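Local coordinates for protein response regulator aspartate phosphatase I (Bacillus subtilis subsp. subtilis, PDB 4I1A) that dephosphorylates the sporulation phosphotransferase Spo0F and activates excision and transfer of the mobile element ICEBs1 by inactivating its repressor ImmR, at residues A[162-165]-A[166-170]; A[192-196]-A[197-201]; A[259-262]-A[263-266]; A[331-334]-A[335-338]; A[364-367]-A[368-372]. One frame throughout, in Å; residues are numbered along the deposited sequence.

How the interactions relate
The five contacts are local and follow one another along the chain in numerical order. All lie in the all-helical tetratricopeptide repeat (TPR) region. Interaction 1 is inside helix 159-173, and interaction 2 is the turn from helix 180-196 to helix 200-215. Their centres are about 15 Å apart and they touch where these successive helices pack. Interaction 3 starts helix 261-275, with its centre about 21 Å from that of interaction 2. Interactions 4 and 5 touch, centres about 9 Å apart, where helix 334-351 meets helix 354-373. Interactions 1 and 5 lie farthest apart, centres about 29 Å. They cover helix interiors, a helix start and two tight corners, elements of the superhelical repeat array.

Interaction 1: A[162-165]-A[166-170]; sequences SMNY and ANRAL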
loop_
_atom_site.group_PDB
_atom_site.type_symbol
_atom_site.label_atom_id
_atom_site.label_comp_id
_atom_site.label_asym_id
_atom_site.label_seq_id
_atom_site.Cartn_x
_atom_site.Cartn_y
_atom_site.Cartn_z
ATOM N N SER A 162 4.169 7.285 -13.619
ATOM C CA SER A 162 3.478 7.743 -12.426
ATOM C C SER A 162 4.356 8.690 -11.629
ATOM O O SER A 162 3.941 9.793 -11.280
ATOM C CB SER A 162 3.066 6.554 -11.561
ATOM O OG SER A 162 2.602 6.990 -10.300
ATOM N N MET A 163 5.584 8.262 -11.364
ATOM C CA MET A 163 6.493 9.058 -10.552
ATOM C C MET A 163 6.883 10.360 -11.241
ATOM O O MET A 163 7.168 11.357 -10.581
ATOM C CB MET A 163 7.724 8.241 -10.176
ATOM C CG MET A 163 8.550 8.857 -9.066
ATOM S SD MET A 163 9.326 7.585 -8.065
ATOM C CE MET A 163 9.635 6.313 -9.286
ATOM N N ASN A 164 6.885 10.358 -12.570
ATOM C CA ASN A 164 7.156 11.579 -13.320
ATOM C C ASN A 164 6.019 12.580 -13.135
ATOM O O ASN A 164 6.246 13.739 -12.779
ATOM C CB ASN A 164 7.355 11.274 -14.802
ATOM C CG ASN A 164 7.831 12.494 -15.596
ATOM O OD1 ASN A 164 7.042 13.381 -15.935
ATOM N ND2 ASN A 164 9.127 12.533 -15.902
ATOM N N TYR A 165 4.792 12.127 -13.358
ATOM C CA TYR A 165 3.639 13.012 -13.251
ATOM C C TYR A 165 3.370 13.433 -11.811
ATOM O O TYR A 165 2.841 14.515 -11.568
ATOM C CB TYR A 165 2.399 12.392 -13.907
ATOM C CG TYR A 165 2.416 12.536 -15.417
ATOM C CD1 TYR A 165 1.963 13.700 -16.032
ATOM C CD2 TYR A 165 2.905 11.518 -16.229
ATOM C CE1 TYR A 165 1.983 13.838 -17.418
ATOM C CE2 TYR A 165 2.936 11.651 -17.612
ATOM C CZ TYR A 165 2.473 12.813 -18.199
ATOM O OH TYR A 165 2.498 12.939 -19.572
ATOM N N ALA A 166 3.752 12.584 -10.864
ATOM C CA ALA A 166 3.570 12.883 -9.446
ATOM C C ALA A 166 4.503 14.007 -9.029
ATOM O O ALA A 166 4.078 14.991 -8.415
ATOM C CB ALA A 166 3.826 11.645 -8.604
ATOM N N ASN A 167 5.779 13.864 -9.374
ATOM C CA ASN A 167 6.761 14.898 -9.058
ATOM C C ASN A 167 6.421 16.274 -9.627
ATOM O O ASN A 167 6.609 17.291 -8.948
ATOM C CB ASN A 167 8.173 14.466 -9.476
ATOM C CG ASN A 167 8.795 13.492 -8.489
ATOM O OD1 ASN A 167 8.722 13.693 -7.273
ATOM N ND2 ASN A 167 9.399 12.431 -9.005
ATOM N N ARG A 168 5.921 16.305 -10.862
ATOM C CA ARG A 168 5.558 17.573 -11.504
ATOM C C ARG A 168 4.442 18.260 -10.729
ATOM O O ARG A 168 4.468 19.472 -10.543
ATOM C CB ARG A 168 5.129 17.368 -12.962
ATOM C CG ARG A 168 6.253 17.000 -13.922
ATOM C CD ARG A 168 5.786 17.144 -15.364
ATOM N NE ARG A 168 5.215 18.469 -15.616
ATOM C CZ ARG A 168 5.876 19.493 -16.156
ATOM N NH1 ARG A 168 7.146 19.355 -16.520
ATOM N NH2 ARG A 168 5.265 20.659 -16.340
ATOM N N ALA A 169 3.462 17.479 -10.282
ATOM C CA ALA A 169 2.391 17.996 -9.431
ATOM C C ALA A 169 2.933 18.408 -8.067
ATOM O O ALA A 169 2.574 19.461 -7.542
ATOM C CB ALA A 169 1.292 16.961 -9.263
ATOM N N LEU A 170 3.787 17.561 -7.501
ATOM C CA LEU A 170 4.411 17.824 -6.209
ATOM C C LEU A 170 5.210 19.127 -6.183
ATOM O O LEU A 170 4.985 19.968 -5.313
ATOM C CB LEU A 170 5.307 16.651 -5.795
ATOM C CG LEU A 170 6.142 16.852 -4.521
ATOM C CD1 LEU A 170 5.266 17.300 -3.343
ATOM C CD2 LEU A 170 6.916 15.575 -4.164
#
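M163 and N167 lie side by side one helical turn apart and point the same way. M163 swings CG away from its backbone N (chi1 -166°), which sets CG beside the N167 amide. N167 instead keeps CG beside its own N (chi1 -78°), which lays the amide back over the preceding turn. N167 ND2 comes 3.7 Å from M163 CG. N167 ND2 is also 2.9 Å from M163 O, but the angle is too poor for a hydrogen bond. That carbonyl is taken by the main chain instead, as N167 N bonds to M163 O at 3.1 Å.

N164 and R168 form a second pair on the exposed side. N164 OD1 is 4.0 Å from R168 CD, so this is loose packing. The amide and guanidinium planes are only 13° apart. A166 N bonds to S162 O at 2.8 Å, and A166 CB rests 3.3 Å from the same S162 O.

S162 is buried, and its OG bonds to S150 O and N193 ND2. Helix 159-173 is thus held between two neighbours. Y165 and R168 touch V149 and F146 of helix 139-155, while M163, N167 and A169 meet helix 180-196.

Interaction 2: A[192-196]-A[197-201]; sequences GNLID and SLEYE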
loop_
_atom_site.group_PDB
_atom_site.type_symbol
_atom_site.label_atom_id
_atom_site.label_comp_id
_atom_site.label_asym_id
_atom_site.label_seq_id
_atom_site.Cartn_x
_atom_site.Cartn_y
_atom_site.Cartn_z
ATOM N N GLY A 192 4.749 5.393 -2.910
ATOM C CA GLY A 192 4.126 4.155 -3.367
ATOM C C GLY A 192 4.858 3.584 -4.580
ATOM O O GLY A 192 5.090 2.378 -4.675
ATOM N N ASN A 193 5.219 4.456 -5.516
ATOM C CA ASN A 193 5.993 4.038 -6.678
ATOM C C ASN A 193 7.371 3.514 -6.280
ATOM O O ASN A 193 7.832 2.499 -6.798
ATOM C CB ASN A 193 6.137 5.195 -7.654
ATOM C CG ASN A 193 4.894 5.405 -8.498
ATOM O OD1 ASN A 193 4.465 4.503 -9.213
ATOM N ND2 ASN A 193 4.313 6.604 -8.427
ATOM N N LEU A 194 8.015 4.211 -5.348
ATOM C CA LEU A 194 9.298 3.779 -4.803
ATOM C C LEU A 194 9.189 2.414 -4.116
ATOM O O LEU A 194 10.096 1.586 -4.234
ATOM C CB LEU A 194 9.863 4.842 -3.846
ATOM C CG LEU A 194 10.311 6.128 -4.546
ATOM C CD1 LEU A 194 10.593 7.257 -3.579
ATOM C CD2 LEU A 194 11.534 5.855 -5.431
ATOM N N ILE A 195 8.085 2.184 -3.403
ATOM C CA ILE A 195 7.809 0.879 -2.802
ATOM C C ILE A 195 7.717 -0.216 -3.873
ATOM O O ILE A 195 8.313 -1.287 -3.734
ATOM C CB ILE A 195 6.510 0.902 -1.958
ATOM C CG1 ILE A 195 6.755 1.619 -0.631
ATOM C CG2 ILE A 195 5.983 -0.512 -1.684
ATOM C CD1 ILE A 195 5.559 1.628 0.247
ATOM N N ASP A 196 6.988 0.059 -4.950
ATOM C CA ASP A 196 6.913 -0.882 -6.059
ATOM C C ASP A 196 8.277 -1.184 -6.700
ATOM O O ASP A 196 8.439 -2.222 -7.331
ATOM C CB ASP A 196 5.913 -0.404 -7.116
ATOM C CG ASP A 196 4.486 -0.427 -6.615
ATOM O OD1 ASP A 196 4.222 -1.121 -5.608
ATOM O OD2 ASP A 196 3.627 0.238 -7.234
ATOM N N SER A 197 9.243 -0.281 -6.539
ATOM C CA SER A 197 10.592 -0.502 -7.048
ATOM C C SER A 197 11.522 -1.039 -5.963
ATOM O O SER A 197 12.738 -1.089 -6.165
ATOM C CB SER A 197 11.202 0.802 -7.586
ATOM O OG SER A 197 10.408 1.381 -8.594
ATOM N N LEU A 198 10.957 -1.398 -4.812
ATOM C CA LEU A 198 11.729 -1.885 -3.661
ATOM C C LEU A 198 12.758 -0.877 -3.159
ATOM O O LEU A 198 13.778 -1.256 -2.571
ATOM C CB LEU A 198 12.424 -3.211 -3.978
ATOM C CG LEU A 198 11.593 -4.309 -4.637
ATOM C CD1 LEU A 198 12.413 -5.579 -4.695
ATOM C CD2 LEU A 198 10.266 -4.535 -3.919
ATOM N N GLU A 199 12.501 0.403 -3.407
ATOM C CA GLU A 199 13.351 1.467 -2.878
ATOM C C GLU A 199 12.796 1.945 -1.539
ATOM O O GLU A 199 12.355 3.089 -1.413
ATOM C CB GLU A 199 13.420 2.627 -3.865
ATOM C CG GLU A 199 14.189 2.319 -5.137
ATOM C CD GLU A 199 15.697 2.254 -4.910
ATOM O OE1 GLU A 199 16.421 1.775 -5.810
ATOM O OE2 GLU A 199 16.162 2.688 -3.834
ATOM N N TYR A 200 12.829 1.067 -0.540
ATOM C CA TYR A 200 12.159 1.329 0.729
ATOM C C TYR A 200 12.791 2.446 1.544
ATOM O O TYR A 200 12.105 3.146 2.290
ATOM C CB TYR A 200 12.024 0.038 1.551
ATOM C CG TYR A 200 11.006 -0.929 0.965
ATOM C CD1 TYR A 200 9.644 -0.744 1.175
ATOM C CD2 TYR A 200 11.407 -2.017 0.195
ATOM C CE1 TYR A 200 8.709 -1.616 0.638
ATOM C CE2 TYR A 200 10.479 -2.897 -0.348
ATOM C CZ TYR A 200 9.132 -2.697 -0.120
ATOM O OH TYR A 200 8.199 -3.574 -0.650
ATOM N N GLU A 201 14.093 2.625 1.388
ATOM C CA GLU A 201 14.793 3.699 2.076
ATOM C C GLU A 201 14.350 5.063 1.533
ATOM O O GLU A 201 14.159 6.021 2.285
ATOM C CB GLU A 201 16.302 3.519 1.903
ATOM C CG GLU A 201 17.120 3.874 3.126
ATOM C CD GLU A 201 18.366 3.020 3.239
ATOM O OE1 GLU A 201 18.250 1.788 3.044
ATOM O OE2 GLU A 201 19.455 3.578 3.511
#
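L194 O is gripped by two backbone N-H groups. E199 N gives L194 O the stronger bond, at 2.8 Å, with the donor tilted 28° from the carbonyl plane. S197 N adds a weak one. Next to it L198 N bonds to I195 O at 2.9 Å, coming from well above that carbonyl plane. The bonds from E199 N and L198 N make a Schellman motif that ends helix 180-196. L198 is its C-prime residue and has positive phi (59°). S197 also gives two weak bonds to N193 O, one from N and one from OG.

The side chains pack around this turn. I195 and Y200 cross at about a right angle. I195 CG2 lies 3.7 Å from Y200 CE1, and I195 CG1 is 4.0 Å from Y200 CE1. I195 turns CG2 anti to its backbone N, which sends this methyl to the ring. L194 CD2 meets E199 CB at 4.1 Å.

If Y200 were replaced by an alanine, both branches of I195 would probably lose their ring partner and a gap would open beside the helix end. Y200 also touches L237, while I195 continues onto A203 and F207 of helix 200-215. D196 OD2 forms a salt bridge with K157.

The turn lies in the predicted TPR 3. Main-chain bonds close the helix, and the side chains bridging the turn add mostly apolar contact. The shape of this corner between the two helices probably rests largely on main-chain bonds, with the apolar side chains covering them.

Interaction 3: A[259-262]-A[263-266]; sequences HSFL and TKTL
The contact belongs to the start of helix 261-275, where a side-chain capping bond leads into the first turns. H259 ND1 accepts from F261 N at 3.1 Å, and the bond is nearly straight (171°). The donor is tilted from the imidazole plane. H259 has CG anti to its backbone N (chi1 -172°), a turn that carries ND1 to the N-H of F261. As acceptor here, ND1 probably carries no proton. F261 CB sits at the edge of the imidazole ring, in its plane.

F261 O is held twice by T265. T265 N bonds to F261 O at 3.1 Å and T265 OG1 to the same F261 O at 2.7 Å, from opposite faces of the carbonyl plane. T265 OG1 can fold back this way because it stands beside its own backbone N (chi1 -56°). The hydroxyl is thus satisfied within the helix.

L262 and L266 lie side by side and point the same way, with L262 CD1 to L266 CD1 at 3.9 Å. L262 O accepts L266 N at 3.0 Å. T263 N makes only a weak bond to S260 O. K264 runs out extended, and its CD passes obliquely by the F261 ring.

Four helices surround this turn. L262 and L266 meet L251 of helix 240-257, and T263 rests on I292 and A293 of helix 279-295. F261 packs on M225 and M228 of helix 220-236. T263 and K264 reach Y301 of helix 299-313.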
loop_
_atom_site.group_PDB
_atom_site.type_symbol
_atom_site.label_atom_id
_atom_site.label_comp_id
_atom_site.label_asym_id
_atom_site.label_seq_id
_atom_site.Cartn_x
_atom_site.Cartn_y
_atom_site.Cartn_z
ATOM N N HIS A 259 -11.467 3.933 11.041
ATOM C CA HIS A 259 -11.165 3.907 9.615
ATOM C C HIS A 259 -10.750 2.508 9.174
ATOM O O HIS A 259 -10.249 1.734 9.971
ATOM C CB HIS A 259 -10.065 4.913 9.266
ATOM C CG HIS A 259 -9.850 5.076 7.797
ATOM N ND1 HIS A 259 -8.883 4.378 7.102
ATOM C CD2 HIS A 259 -10.494 5.842 6.876
ATOM C CE1 HIS A 259 -8.937 4.716 5.819
ATOM N NE2 HIS A 259 -9.902 5.600 5.666
ATOM N N SER A 260 -10.954 2.191 7.899
ATOM C CA SER A 260 -10.670 0.849 7.392
ATOM C C SER A 260 -9.203 0.421 7.548
ATOM O O SER A 260 -8.922 -0.766 7.697
ATOM C CB SER A 260 -11.127 0.707 5.938
ATOM O OG SER A 260 -10.449 1.620 5.103
ATOM N N PHE A 261 -8.282 1.388 7.539
ATOM C CA PHE A 261 -6.846 1.116 7.693
ATOM C C PHE A 261 -6.497 0.508 9.049
ATOM O O PHE A 261 -5.351 0.130 9.293
ATOM C CB PHE A 261 -6.017 2.390 7.493
ATOM C CG PHE A 261 -5.819 2.778 6.050
ATOM C CD1 PHE A 261 -5.607 1.812 5.075
ATOM C CD2 PHE A 261 -5.824 4.119 5.673
ATOM C CE1 PHE A 261 -5.417 2.174 3.746
ATOM C CE2 PHE A 261 -5.641 4.489 4.356
ATOM C CZ PHE A 261 -5.438 3.517 3.385
ATOM N N LEU A 262 -7.480 0.432 9.936
ATOM C CA LEU A 262 -7.279 -0.149 11.255
ATOM C C LEU A 262 -6.835 -1.602 11.130
ATOM O O LEU A 262 -5.909 -2.040 11.804
ATOM C CB LEU A 262 -8.574 -0.060 12.054
ATOM C CG LEU A 262 -8.582 -0.619 13.472
ATOM C CD1 LEU A 262 -7.375 -0.120 14.225
ATOM C CD2 LEU A 262 -9.861 -0.186 14.192
ATOM N N THR A 263 -7.482 -2.344 10.240
ATOM C CA THR A 263 -7.203 -3.770 10.111
ATOM C C THR A 263 -5.780 -4.033 9.606
ATOM O O THR A 263 -5.061 -4.889 10.132
ATOM C CB THR A 263 -8.233 -4.457 9.187
ATOM O OG1 THR A 263 -9.560 -4.229 9.695
ATOM C CG2 THR A 263 -7.966 -5.943 9.134
ATOM N N LYS A 264 -5.385 -3.283 8.583
ATOM C CA LYS A 264 -4.086 -3.432 7.945
ATOM C C LYS A 264 -2.949 -3.059 8.907
ATOM O O LYS A 264 -1.899 -3.698 8.937
ATOM C CB LYS A 264 -4.057 -2.559 6.687
ATOM C CG LYS A 264 -2.679 -2.248 6.153
ATOM C CD LYS A 264 -2.744 -1.609 4.777
ATOM C CE LYS A 264 -1.358 -1.606 4.121
ATOM N NZ LYS A 264 -1.287 -0.818 2.852
ATOM N N THR A 265 -3.179 -2.016 9.692
ATOM C CA THR A 265 -2.249 -1.585 10.724
ATOM C C THR A 265 -2.082 -2.652 11.822
ATOM O O THR A 265 -0.971 -2.896 12.290
ATOM C CB THR A 265 -2.756 -0.265 11.356
ATOM O OG1 THR A 265 -2.930 0.708 10.324
ATOM C CG2 THR A 265 -1.800 0.278 12.420
ATOM N N LEU A 266 -3.180 -3.276 12.246
ATOM C CA LEU A 266 -3.091 -4.327 13.264
ATOM C C LEU A 266 -2.410 -5.552 12.681
ATOM O O LEU A 266 -1.667 -6.263 13.362
ATOM C CB LEU A 266 -4.475 -4.702 13.815
ATOM C CG LEU A 266 -5.054 -3.710 14.825
ATOM C CD1 LEU A 266 -6.574 -3.842 14.895
ATOM C CD2 LEU A 266 -4.405 -3.902 16.212
#

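Interaction 4: A[331-334]-A[335-338]; sequences RKMF and ADVE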
loop_
_atom_site.group_PDB
_atom_site.type_symbol
_atom_site.label_atom_id
_atom_site.label_comp_id
_atom_site.label_asym_id
_atom_site.label_seq_id
_atom_site.Cartn_x
_atom_site.Cartn_y
_atom_site.Cartn_z
ATOM N N ARG A 331 -9.171 -14.852 -5.595
ATOM C CA ARG A 331 -9.614 -13.467 -5.722
ATOM C C ARG A 331 -8.712 -12.660 -6.653
ATOM O O ARG A 331 -8.838 -11.434 -6.733
ATOM C CB ARG A 331 -9.676 -12.788 -4.345
ATOM C CG ARG A 331 -10.803 -13.285 -3.421
ATOM C CD ARG A 331 -12.145 -13.315 -4.121
ATOM N NE ARG A 331 -13.272 -13.372 -3.184
ATOM C CZ ARG A 331 -14.030 -14.446 -2.966
ATOM N NH1 ARG A 331 -13.793 -15.578 -3.615
ATOM N NH2 ARG A 331 -15.031 -14.388 -2.096
ATOM N N LYS A 332 -7.803 -13.352 -7.344
ATOM C CA LYS A 332 -6.841 -12.720 -8.252
ATOM C C LYS A 332 -5.896 -11.737 -7.561
ATOM O O LYS A 332 -5.424 -10.788 -8.182
ATOM C CB LYS A 332 -7.543 -11.998 -9.404
ATOM C CG LYS A 332 -8.709 -12.741 -10.023
ATOM C CD LYS A 332 -8.378 -14.181 -10.341
ATOM C CE LYS A 332 -9.578 -14.843 -10.990
ATOM N NZ LYS A 332 -9.381 -16.299 -11.171
ATOM N N MET A 333 -5.627 -11.954 -6.280
ATOM C CA MET A 333 -4.699 -11.096 -5.543
ATOM C C MET A 333 -3.270 -11.670 -5.569
ATOM O O MET A 333 -2.695 -12.066 -4.550
ATOM C CB MET A 333 -5.214 -10.883 -4.119
ATOM C CG MET A 333 -6.698 -10.520 -4.092
ATOM S SD MET A 333 -7.337 -10.211 -2.428
ATOM C CE MET A 333 -6.552 -8.636 -2.084
ATOM N N PHE A 334 -2.709 -11.710 -6.769
ATOM C CA PHE A 334 -1.443 -12.377 -7.019
ATOM C C PHE A 334 -0.217 -11.660 -6.448
ATOM O O PHE A 334 0.764 -12.307 -6.088
ATOM C CB PHE A 334 -1.305 -12.659 -8.515
ATOM C CG PHE A 334 -2.413 -13.515 -9.054
ATOM C CD1 PHE A 334 -2.631 -14.785 -8.539
ATOM C CD2 PHE A 334 -3.250 -13.052 -10.064
ATOM C CE1 PHE A 334 -3.668 -15.590 -9.024
ATOM C CE2 PHE A 334 -4.283 -13.846 -10.554
ATOM C CZ PHE A 334 -4.495 -15.122 -10.027
ATOM N N ALA A 335 -0.286 -10.336 -6.344
ATOM C CA ALA A 335 0.772 -9.571 -5.681
ATOM C C ALA A 335 0.907 -10.008 -4.218
ATOM O O ALA A 335 2.005 -10.351 -3.763
ATOM C CB ALA A 335 0.520 -8.056 -5.791
ATOM N N ASP A 336 -0.216 -10.014 -3.500
ATOM C CA ASP A 336 -0.281 -10.551 -2.132
ATOM C C ASP A 336 0.209 -11.982 -2.046
ATOM O O ASP A 336 0.944 -12.322 -1.139
ATOM C CB ASP A 336 -1.694 -10.458 -1.589
ATOM C CG ASP A 336 -2.103 -9.037 -1.307
ATOM O OD1 ASP A 336 -1.204 -8.181 -1.225
ATOM O OD2 ASP A 336 -3.310 -8.781 -1.158
ATOM N N VAL A 337 -0.172 -12.810 -3.011
ATOM C CA VAL A 337 0.265 -14.207 -3.022
ATOM C C VAL A 337 1.766 -14.320 -3.257
ATOM O O VAL A 337 2.449 -15.140 -2.643
ATOM C CB VAL A 337 -0.485 -15.036 -4.104
ATOM C CG1 VAL A 337 0.162 -16.426 -4.283
ATOM C CG2 VAL A 337 -1.955 -15.168 -3.752
ATOM N N GLU A 338 2.272 -13.489 -4.157
ATOM C CA GLU A 338 3.683 -13.505 -4.480
ATOM C C GLU A 338 4.520 -13.041 -3.284
ATOM O O GLU A 338 5.451 -13.719 -2.861
ATOM C CB GLU A 338 3.942 -12.613 -5.691
ATOM C CG GLU A 338 5.396 -12.516 -6.086
ATOM C CD GLU A 338 5.688 -11.258 -6.894
ATOM O OE1 GLU A 338 6.705 -11.229 -7.618
ATOM O OE2 GLU A 338 4.902 -10.290 -6.791
#
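M333 O accepts V337 N at 3.0 Å, and F334 O accepts E338 N at 2.7 Å. These are the first bonds of helix 334-351.

M333 and D336 carry the side-chain contact. They cross obliquely, and M333 CE comes 3.4 Å from D336 OD2. The methionine places CG beside its backbone N (chi1 -47°) and bends at chi3, which turns its methyl back to the carboxylate. D336 OD2 also makes a salt bridge with K304, so the aspartate has a charged partner besides the methyl. V337 packs on the same turn: V337 CG2 is 3.3 Å from M333 O, the oxygen its own N bonds.

M333 is the N-cap residue of the helix and the centre of an inverse gamma turn. Just before it, K332 has positive phi (62°) and is the C-prime residue of a Schellman motif that ends helix 318-330. The chain therefore passes from one helix to the next with very few residues between, as in the tight corners of tetratricopeptide repeats. The F334 ring folds back over this link, and K332 CA sits 3.6 Å above one face of the F334 ring, offset toward the rim.

V337 and M333 touch L328 of helix 318-330, and M333 also rests on E300 of helix 299-313. F334 and E338 touch I371 of helix 354-373.

Interaction 5: A[364-367]-A[368-372]; sequences SIEA and RRKIK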
loop_
_atom_site.group_PDB
_atom_site.type_symbol
_atom_site.label_atom_id
_atom_site.label_comp_id
_atom_site.label_asym_id
_atom_site.label_seq_id
_atom_site.Cartn_x
_atom_site.Cartn_y
_atom_site.Cartn_z
ATOM N N SER A 364 5.256 -18.611 -5.387
ATOM C CA SER A 364 5.592 -17.230 -5.718
ATOM C C SER A 364 5.927 -17.088 -7.204
ATOM O O SER A 364 5.586 -16.071 -7.813
ATOM C CB SER A 364 6.767 -16.728 -4.879
ATOM O OG SER A 364 7.951 -17.434 -5.224
ATOM N N ILE A 365 6.600 -18.090 -7.782
ATOM C CA ILE A 365 6.930 -18.054 -9.211
ATOM C C ILE A 365 5.649 -17.991 -10.049
ATOM O O ILE A 365 5.504 -17.152 -10.949
ATOM C CB ILE A 365 7.706 -19.300 -9.683
ATOM C CG1 ILE A 365 8.957 -19.556 -8.840
ATOM C CG2 ILE A 365 8.041 -19.187 -11.156
ATOM C CD1 ILE A 365 9.958 -18.497 -8.892
ATOM N N GLU A 366 4.739 -18.907 -9.743
ATOM C CA GLU A 366 3.437 -19.002 -10.396
ATOM C C GLU A 366 2.639 -17.710 -10.277
ATOM O O GLU A 366 2.068 -17.247 -11.265
ATOM C CB GLU A 366 2.632 -20.167 -9.799
ATOM C CG GLU A 366 2.254 -21.244 -10.797
ATOM C CD GLU A 366 1.272 -20.744 -11.851
ATOM O OE1 GLU A 366 0.064 -20.637 -11.528
ATOM O OE2 GLU A 366 1.710 -20.458 -12.995
ATOM N N ALA A 367 2.597 -17.139 -9.069
ATOM C CA ALA A 367 1.875 -15.888 -8.852
ATOM C C ALA A 367 2.455 -14.769 -9.715
ATOM O O ALA A 367 1.709 -13.980 -10.307
ATOM C CB ALA A 367 1.881 -15.498 -7.386
ATOM N N ARG A 368 3.784 -14.714 -9.778
ATOM C CA ARG A 368 4.491 -13.735 -10.601
ATOM C C ARG A 368 4.089 -13.910 -12.066
ATOM O O ARG A 368 3.758 -12.938 -12.748
ATOM C CB ARG A 368 6.008 -13.889 -10.429
ATOM C CG ARG A 368 6.886 -12.966 -11.289
ATOM C CD ARG A 368 8.063 -13.739 -11.945
ATOM N NE ARG A 368 7.672 -14.443 -13.175
ATOM C CZ ARG A 368 8.522 -14.963 -14.060
ATOM N NH1 ARG A 368 9.830 -14.866 -13.874
ATOM N NH2 ARG A 368 8.062 -15.577 -15.142
ATOM N N ARG A 369 4.105 -15.152 -12.545
ATOM C CA ARG A 369 3.677 -15.437 -13.912
ATOM C C ARG A 369 2.250 -14.968 -14.177
ATOM O O ARG A 369 1.954 -14.435 -15.245
ATOM C CB ARG A 369 3.833 -16.919 -14.236
ATOM C CG ARG A 369 5.301 -17.336 -14.371
ATOM C CD ARG A 369 5.470 -18.799 -14.734
ATOM N NE ARG A 369 6.865 -19.077 -15.079
ATOM C CZ ARG A 369 7.554 -20.138 -14.660
ATOM N NH1 ARG A 369 6.978 -21.042 -13.874
ATOM N NH2 ARG A 369 8.820 -20.296 -15.029
ATOM N N LYS A 370 1.376 -15.137 -13.195
ATOM C CA LYS A 370 -0.001 -14.699 -13.350
ATOM C C LYS A 370 -0.125 -13.184 -13.413
ATOM O O LYS A 370 -0.991 -12.665 -14.118
ATOM C CB LYS A 370 -0.895 -15.304 -12.263
ATOM C CG LYS A 370 -1.265 -16.746 -12.575
ATOM C CD LYS A 370 -2.044 -17.398 -11.464
ATOM C CE LYS A 370 -2.664 -18.707 -11.935
ATOM N NZ LYS A 370 -3.605 -18.477 -13.077
ATOM N N ILE A 371 0.746 -12.473 -12.702
ATOM C CA ILE A 371 0.780 -11.015 -12.803
ATOM C C ILE A 371 1.195 -10.556 -14.212
ATOM O O ILE A 371 0.508 -9.745 -14.814
ATOM C CB ILE A 371 1.687 -10.365 -11.726
ATOM C CG1 ILE A 371 1.138 -10.643 -10.330
ATOM C CG2 ILE A 371 1.796 -8.844 -11.938
ATOM C CD1 ILE A 371 2.051 -10.165 -9.216
ATOM N N LYS A 372 2.304 -11.073 -14.740
ATOM C CA LYS A 372 2.710 -10.747 -16.112
ATOM C C LYS A 372 1.639 -11.103 -17.146
ATOM O O LYS A 372 1.496 -10.419 -18.157
ATOM C CB LYS A 372 4.018 -11.448 -16.476
ATOM C CG LYS A 372 5.165 -11.157 -15.536
ATOM C CD LYS A 372 6.502 -11.605 -16.111
ATOM C CE LYS A 372 7.640 -10.824 -15.465
ATOM N NZ LYS A 372 7.443 -9.340 -15.600
#
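R368 begins the second segment, and its N bonds to S364 O at 3.0 Å. Its CB packs 3.3 Å from I365 O. The chain has CG anti to the backbone N (chi1 177°) and bends at chi2 and chi3. The guanidinium then lies obliquely to I365 O, and K372 CE lies loosely over one of its faces, toward the rim.

R369 follows, with N bonded to I365 O at 2.9 Å. Its side chain runs beside I365, pointing the same way and extended from CG to NE. I365 CG2 lies over one face of the guanidinium, offset toward the rim, and is 3.5 Å from R369 NH1. This is packing of a methyl on a flat cation, with no polar bond.

K370 N bonds to E366 O at 2.9 Å. The two side chains cross, and K370 CE is 3.4 Å from E366 OE1. K370 NZ stays 4.5 Å from E366 OE1, beyond a salt bridge, because the chain bends at chi4 and turns the ammonium aside. A leucine in place of this lysine would probably leave the E366 carboxylate without the nearby positive charge and without the CE that packs on OE1.

I371 N bonds to A367 O at 3.0 Å, and I371 CG1 packs on the same oxygen.

The contact lies near the end of helix 354-373, mostly exposed. Its buried face meets helix 334-351. A367 packs on V337 there, S364 meets S341 and I342, and the K370 chain lies on the F334 ring.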